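Protein glpG homolog (Haemophilus influenzae, PDB 2NR9) is a rhomboid-type intramembrane serine protease that probably cleaves transmembrane segments of membrane proteins with a catalytic dyad. Local coordinates at residues Leu18-Tyr23 / Phe68-Phe73; Gly78-Thr83 / Val87-Leu92. The protein carries 2 engineered substitutions. All blocks are in the same frame, centred on the assembly; numbering follows the deposited sequence.

Interaction 1: residues Leu18-Tyr23 / Phe68-Phe73; sequences LCVLIY and FNLSWF. With PQE (3,6,12,15,18,21,24-heptaoxahexatriacontan-1-ol), chain F.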
# COMPACT_ATOMS: atom_id res chain seq x y z
N LEU A 18 -7.04 -5.14 10.74
CA LEU A 18 -7.55 -6.25 9.92
C LEU A 18 -6.41 -7.17 9.51
O LEU A 18 -6.55 -8.39 9.52
CB LEU A 18 -8.27 -5.74 8.67
CG LEU A 18 -9.75 -5.39 8.79
CD1 LEU A 18 -10.28 -4.87 7.46
CD2 LEU A 18 -10.54 -6.61 9.23
N CYS A 19 -5.29 -6.57 9.10
CA CYS A 19 -4.11 -7.34 8.72
C CYS A 19 -3.63 -8.18 9.89
O CYS A 19 -3.35 -9.36 9.73
CB CYS A 19 -2.99 -6.43 8.22
SG CYS A 19 -3.25 -5.76 6.53
N VAL A 20 -3.54 -7.56 11.07
CA VAL A 20 -3.11 -8.27 12.27
C VAL A 20 -4.06 -9.43 12.60
O VAL A 20 -3.62 -10.52 12.93
CB VAL A 20 -3.03 -7.34 13.51
CG1 VAL A 20 -2.63 -8.14 14.76
CG2 VAL A 20 -2.04 -6.21 13.26
N LEU A 21 -5.37 -9.18 12.49
CA LEU A 21 -6.37 -10.20 12.82
C LEU A 21 -6.34 -11.38 11.86
O LEU A 21 -6.48 -12.53 12.27
CB LEU A 21 -7.76 -9.60 12.89
CG LEU A 21 -7.98 -8.59 14.01
CD1 LEU A 21 -9.40 -8.03 13.96
CD2 LEU A 21 -7.71 -9.23 15.36
N ILE A 22 -6.16 -11.09 10.58
CA ILE A 22 -6.08 -12.14 9.58
C ILE A 22 -4.79 -12.95 9.73
O ILE A 22 -4.81 -14.18 9.65
CB ILE A 22 -6.27 -11.58 8.17
CG1 ILE A 22 -7.71 -11.06 8.01
CG2 ILE A 22 -5.98 -12.65 7.13
CD1 ILE A 22 -7.92 -10.21 6.78
N TYR A 23 -3.68 -12.27 10.05
CA TYR A 23 -2.41 -12.97 10.26
C TYR A 23 -2.51 -13.89 11.47
O TYR A 23 -2.22 -15.08 11.39
CB TYR A 23 -1.26 -11.98 10.44
CG TYR A 23 0.13 -12.62 10.46
CD1 TYR A 23 0.70 -13.11 9.30
CD2 TYR A 23 0.88 -12.66 11.63
CE1 TYR A 23 1.97 -13.66 9.30
CE2 TYR A 23 2.17 -13.21 11.64
CZ TYR A 23 2.70 -13.71 10.47
OH TYR A 23 3.97 -14.25 10.46
N PHE A 68 7.19 -5.05 8.88
CA PHE A 68 7.67 -3.94 8.05
C PHE A 68 6.54 -3.28 7.27
O PHE A 68 6.44 -2.06 7.23
CB PHE A 68 8.82 -4.38 7.14
CG PHE A 68 10.16 -4.44 7.84
CD1 PHE A 68 10.40 -5.38 8.83
CD2 PHE A 68 11.17 -3.56 7.49
CE1 PHE A 68 11.63 -5.42 9.47
CE2 PHE A 68 12.40 -3.60 8.13
CZ PHE A 68 12.63 -4.54 9.12
N ASN A 69 5.65 -4.09 6.69
CA ASN A 69 4.52 -3.53 5.96
C ASN A 69 3.63 -2.63 6.82
O ASN A 69 3.38 -1.48 6.46
CB ASN A 69 3.68 -4.63 5.30
CG ASN A 69 4.31 -5.16 4.04
OD1 ASN A 69 3.67 -5.87 3.28
ND2 ASN A 69 5.54 -4.75 3.78
N LEU A 70 3.18 -3.15 7.96
CA LEU A 70 2.31 -2.38 8.86
C LEU A 70 2.96 -1.15 9.47
O LEU A 70 2.28 -0.15 9.72
CB LEU A 70 1.70 -3.28 9.95
CG LEU A 70 0.60 -4.22 9.46
CD1 LEU A 70 -0.22 -4.76 10.62
CD2 LEU A 70 -0.30 -3.49 8.48
N SER A 71 4.25 -1.24 9.79
CA SER A 71 4.98 -0.09 10.34
C SER A 71 4.92 1.07 9.35
O SER A 71 4.49 2.17 9.69
CB SER A 71 6.44 -0.45 10.61
OG SER A 71 6.55 -1.53 11.53
N TRP A 72 5.39 0.81 8.13
CA TRP A 72 5.41 1.82 7.08
C TRP A 72 4.01 2.32 6.69
O TRP A 72 3.81 3.51 6.49
CB TRP A 72 6.16 1.30 5.85
CG TRP A 72 7.65 1.25 6.04
CD1 TRP A 72 8.36 0.30 6.71
CD2 TRP A 72 8.60 2.20 5.55
NE1 TRP A 72 9.70 0.60 6.68
CE2 TRP A 72 9.88 1.76 5.97
CE3 TRP A 72 8.51 3.37 4.80
CZ2 TRP A 72 11.05 2.46 5.66
CZ3 TRP A 72 9.67 4.06 4.50
CH2 TRP A 72 10.92 3.60 4.92
N PHE A 73 3.05 1.40 6.60
CA PHE A 73 1.67 1.80 6.27
C PHE A 73 1.02 2.60 7.39
O PHE A 73 0.27 3.55 7.13
CB PHE A 73 0.79 0.58 5.93
CG PHE A 73 -0.65 0.94 5.58
CD1 PHE A 73 -0.97 1.42 4.32
CD2 PHE A 73 -1.67 0.81 6.52
CE1 PHE A 73 -2.29 1.75 4.00
CE2 PHE A 73 -2.98 1.14 6.20
CZ PHE A 73 -3.29 1.60 4.94
O47 PQE F . 5.44 -17.37 14.59
C68 PQE F . 6.52 -17.39 13.65
C52 PQE F . 5.98 -17.19 12.24
O70 PQE F . 7.06 -17.18 11.31
C55 PQE F . 7.49 -15.85 11.00
C58 PQE F . 8.84 -15.89 10.29
O71 PQE F . 9.47 -14.61 10.37
C61 PQE F . 10.65 -14.65 11.17
C62 PQE F . 10.46 -15.62 12.33
C63 PQE F . 11.00 -15.04 13.63
C66 PQE F . 10.77 -13.53 13.70
C67 PQE F . 9.52 -13.20 14.51
O72 PQE F . 9.29 -11.80 14.47
C65 PQE F . 8.13 -11.43 15.22
C64 PQE F . 7.85 -9.93 15.07
O73 PQE F . 6.58 -9.62 15.62
C60 PQE F . 5.53 -10.39 15.04
C59 PQE F . 4.32 -9.50 14.78
O74 PQE F . 3.21 -10.30 14.36
C57 PQE F . 2.22 -9.54 13.67
C56 PQE F . 2.03 -8.19 14.36
O75 PQE F . 2.51 -7.13 13.52
C54 PQE F . 2.95 -6.01 14.28
C53 PQE F . 3.07 -4.79 13.38
O76 PQE F . 2.49 -3.65 14.02
C51 PQE F . 3.29 -2.48 13.86
C50 PQE F . 2.54 -1.25 14.36
C49 PQE F . 3.19 0.03 13.87
C48 PQE F . 3.54 0.97 15.02
C47 PQE F . 4.27 2.21 14.52
C46 PQE F . 5.68 2.28 15.08
C45 PQE F . 6.56 3.21 14.25
C44 PQE F . 8.03 3.08 14.64
C43 PQE F . 8.89 4.12 13.93
C42 PQE F . 9.75 4.90 14.92
C41 PQE F . 11.14 5.18 14.35
C40 PQE F . 12.21 4.91 15.39
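Leu70 reaches from helix 63-84 to Cys19 and Val20 on helix 10-27, joining the first two transmembrane helices of the rhomboid fold. Its methyl CD1 lies 3.5 Å from CG2 of Val20, and the two side chains cross obliquely. Its methyl CD2 packs 4.0 Å from CB of Cys19; CD1 is equally near that carbon. The contact is wholly apolar, with no hydrogen bond between the segments. It is also small, burying 113 Å², and the nearest CA atoms, those of Cys19 and Leu70, are 8.1 Å apart. In Val20, CG1 is anti to the backbone N (chi1 177°), which places the other methyl, CG2, opposite the carbonyl carbon and against Leu70.

The synthetic polyether PQE runs past the same place. CB of Leu70 is 4.0 Å from C53 of PQE, and CA of Ser71 is 4.0 Å from its C49. The Tyr23 ring lies oblique to C57 of the chain.

Deeper in the protein, Cys19 touches His60, which also makes a weak hydrogen bond to OD1 of Asn69. Asn69, the residue before Leu70, packs on the nucleophile Ser116. On the PQE side, Ser71 OG hydrogen-bonds to Leu67 O within its own helix. Farther along PQE, OH of Tyr23 lies 3.9 Å from C55.

Interaction 2: residues Gly78-Thr83 / Val87-Leu92; sequences GMIERT and VKLLML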
# COMPACT_ATOMS: atom_id res chain seq x y z
N GLY A 78 -1.14 6.84 7.64
CA GLY A 78 -1.68 7.75 8.64
C GLY A 78 -1.47 9.21 8.25
O GLY A 78 -2.39 10.02 8.36
N MET A 79 -0.26 9.55 7.82
CA MET A 79 0.01 10.91 7.34
C MET A 79 -1.01 11.31 6.29
O MET A 79 -1.55 12.41 6.33
CB MET A 79 1.41 11.03 6.73
CG MET A 79 2.54 11.00 7.72
SD MET A 79 4.09 11.41 6.91
CE MET A 79 5.26 11.08 8.25
N ILE A 80 -1.21 10.43 5.30
CA ILE A 80 -2.17 10.69 4.22
C ILE A 80 -3.57 10.91 4.77
O ILE A 80 -4.24 11.88 4.42
CB ILE A 80 -2.20 9.54 3.18
CG1 ILE A 80 -0.87 9.47 2.43
CG2 ILE A 80 -3.35 9.73 2.20
CD1 ILE A 80 -0.84 8.40 1.34
N GLU A 81 -4.02 10.01 5.63
CA GLU A 81 -5.35 10.14 6.21
C GLU A 81 -5.52 11.45 6.97
O GLU A 81 -6.51 12.16 6.78
CB GLU A 81 -5.67 8.95 7.11
CG GLU A 81 -7.06 9.03 7.70
CD GLU A 81 -7.57 7.69 8.16
OE1 GLU A 81 -6.73 6.81 8.43
OE2 GLU A 81 -8.80 7.52 8.24
N ARG A 82 -4.56 11.77 7.83
CA ARG A 82 -4.64 12.98 8.64
C ARG A 82 -4.45 14.25 7.82
O ARG A 82 -4.88 15.33 8.23
CB ARG A 82 -3.63 12.94 9.78
CG ARG A 82 -4.02 12.02 10.92
CD ARG A 82 -3.00 12.06 12.07
NE ARG A 82 -1.76 11.36 11.74
CZ ARG A 82 -0.65 11.94 11.30
NH1 ARG A 82 -0.61 13.26 11.14
NH2 ARG A 82 0.42 11.21 11.03
N THR A 83 -3.85 14.13 6.65
CA THR A 83 -3.57 15.29 5.83
C THR A 83 -4.58 15.52 4.69
O THR A 83 -4.99 16.66 4.44
CB THR A 83 -2.13 15.27 5.29
OG1 THR A 83 -1.22 15.07 6.38
CG2 THR A 83 -1.80 16.57 4.58
N VAL A 87 -11.24 9.32 2.99
CA VAL A 87 -11.69 8.85 1.68
C VAL A 87 -10.49 8.66 0.75
O VAL A 87 -10.37 7.64 0.06
CB VAL A 87 -12.69 9.84 1.05
CG1 VAL A 87 -12.94 9.48 -0.40
CG2 VAL A 87 -13.99 9.86 1.83
N LYS A 88 -9.59 9.63 0.78
CA LYS A 88 -8.38 9.59 -0.03
C LYS A 88 -7.57 8.32 0.24
O LYS A 88 -7.13 7.65 -0.69
CB LYS A 88 -7.52 10.83 0.24
CG LYS A 88 -6.22 10.88 -0.54
CD LYS A 88 -6.47 11.01 -2.03
CE LYS A 88 -7.13 12.34 -2.37
NZ LYS A 88 -7.50 12.43 -3.81
N LEU A 89 -7.36 8.01 1.52
CA LEU A 89 -6.60 6.82 1.89
C LEU A 89 -7.33 5.54 1.44
O LEU A 89 -6.72 4.65 0.83
CB LEU A 89 -6.35 6.77 3.39
CG LEU A 89 -5.58 5.53 3.86
CD1 LEU A 89 -4.20 5.45 3.18
CD2 LEU A 89 -5.44 5.52 5.37
N LEU A 90 -8.63 5.48 1.70
CA LEU A 90 -9.42 4.31 1.34
C LEU A 90 -9.30 4.08 -0.17
O LEU A 90 -9.01 2.97 -0.61
CB LEU A 90 -10.89 4.52 1.73
CG LEU A 90 -11.65 3.28 2.25
CD1 LEU A 90 -13.16 3.49 2.14
CD2 LEU A 90 -11.23 2.01 1.53
N MET A 91 -9.47 5.15 -0.95
CA MET A 91 -9.36 5.11 -2.41
C MET A 91 -7.98 4.66 -2.91
O MET A 91 -7.88 3.80 -3.79
CB MET A 91 -9.69 6.48 -3.02
CG MET A 91 -11.18 6.82 -3.06
SD MET A 91 -11.48 8.42 -3.87
CE MET A 91 -13.27 8.51 -3.80
N LEU A 92 -6.93 5.31 -2.43
CA LEU A 92 -5.59 4.90 -2.80
C LEU A 92 -5.43 3.41 -2.49
O LEU A 92 -4.86 2.66 -3.29
CB LEU A 92 -4.55 5.69 -2.00
CG LEU A 92 -4.28 7.16 -2.36
CD1 LEU A 92 -3.59 7.86 -1.20
CD2 LEU A 92 -3.46 7.26 -3.63
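The carboxylate of Glu81 meets Leu89 through OE1, which lies 3.6 Å from methyl CD2 of the leucine. The same methyl packs 3.9 Å from CB of Glu81, and the two side chains cross at a slant. The other flat group, the guanidinium of Arg82, takes no part in the contact with segment 87-92. One of its faces lies over Gly78 O, which is offset toward the rim.

This is the tight helical hairpin between helix 63-84 and helix 86-108. The axes of segments 78-83 and 87-92 come within 8.4 Å and run at 138° to each other, a splayed antiparallel pair. Ile80 fills the middle. Its CG2 is anti to the backbone N and lies 4.1 Å from CG of Lys88, where the side chains cross at about a right angle. Its CD1 meets CD1 of Leu92 tip to tip at 3.8 Å in one of two deposited conformers of that leucine, so this contact is doubtful.

The polar ends have partners beyond the two segments. Glu81 OE2 hydrogen-bonds to Ser86 OG and to Ile11 N, and OE1 to Thr12 OG1; the nearby start of helix 10-27 would probably favour a negative charge there. Lys88 starts toward Ile80, but bends at chi2 and chi3 and carries NZ to a salt bridge with Asp183.

Near the end of its helix, the hydroxyl of Thr83 donates to Met79 O (OG1 to O 2.7 Å), with OG1 tilted 27° from the carbonyl plane.

The hairpin is flanked by three other helices: Ile80 packs on helix 116-131, Leu89 on helix 10-27, and Lys88 and Leu92 on Trp179 of helix 166-191.

Interactions 1 and 2 follow one another along the chain and share helix 63-84. Their centres are about 16 Å apart. Interaction 1 ties that helix to helix 10-27, far back in the sequence. Interaction 2 pairs its last turns with helix 86-108, the next helix. The two touch where CE1 of Phe73 packs 4.3 Å from CD1 of Leu89. Helix 63-84 thus has partners both before and after it in sequence, within one continuous transmembrane bundle. Interaction 1 lies nearer the catalytic centre, with the Leu70 side chain about 10 Å from that of Ser116. Interaction 2 lies away from the active site.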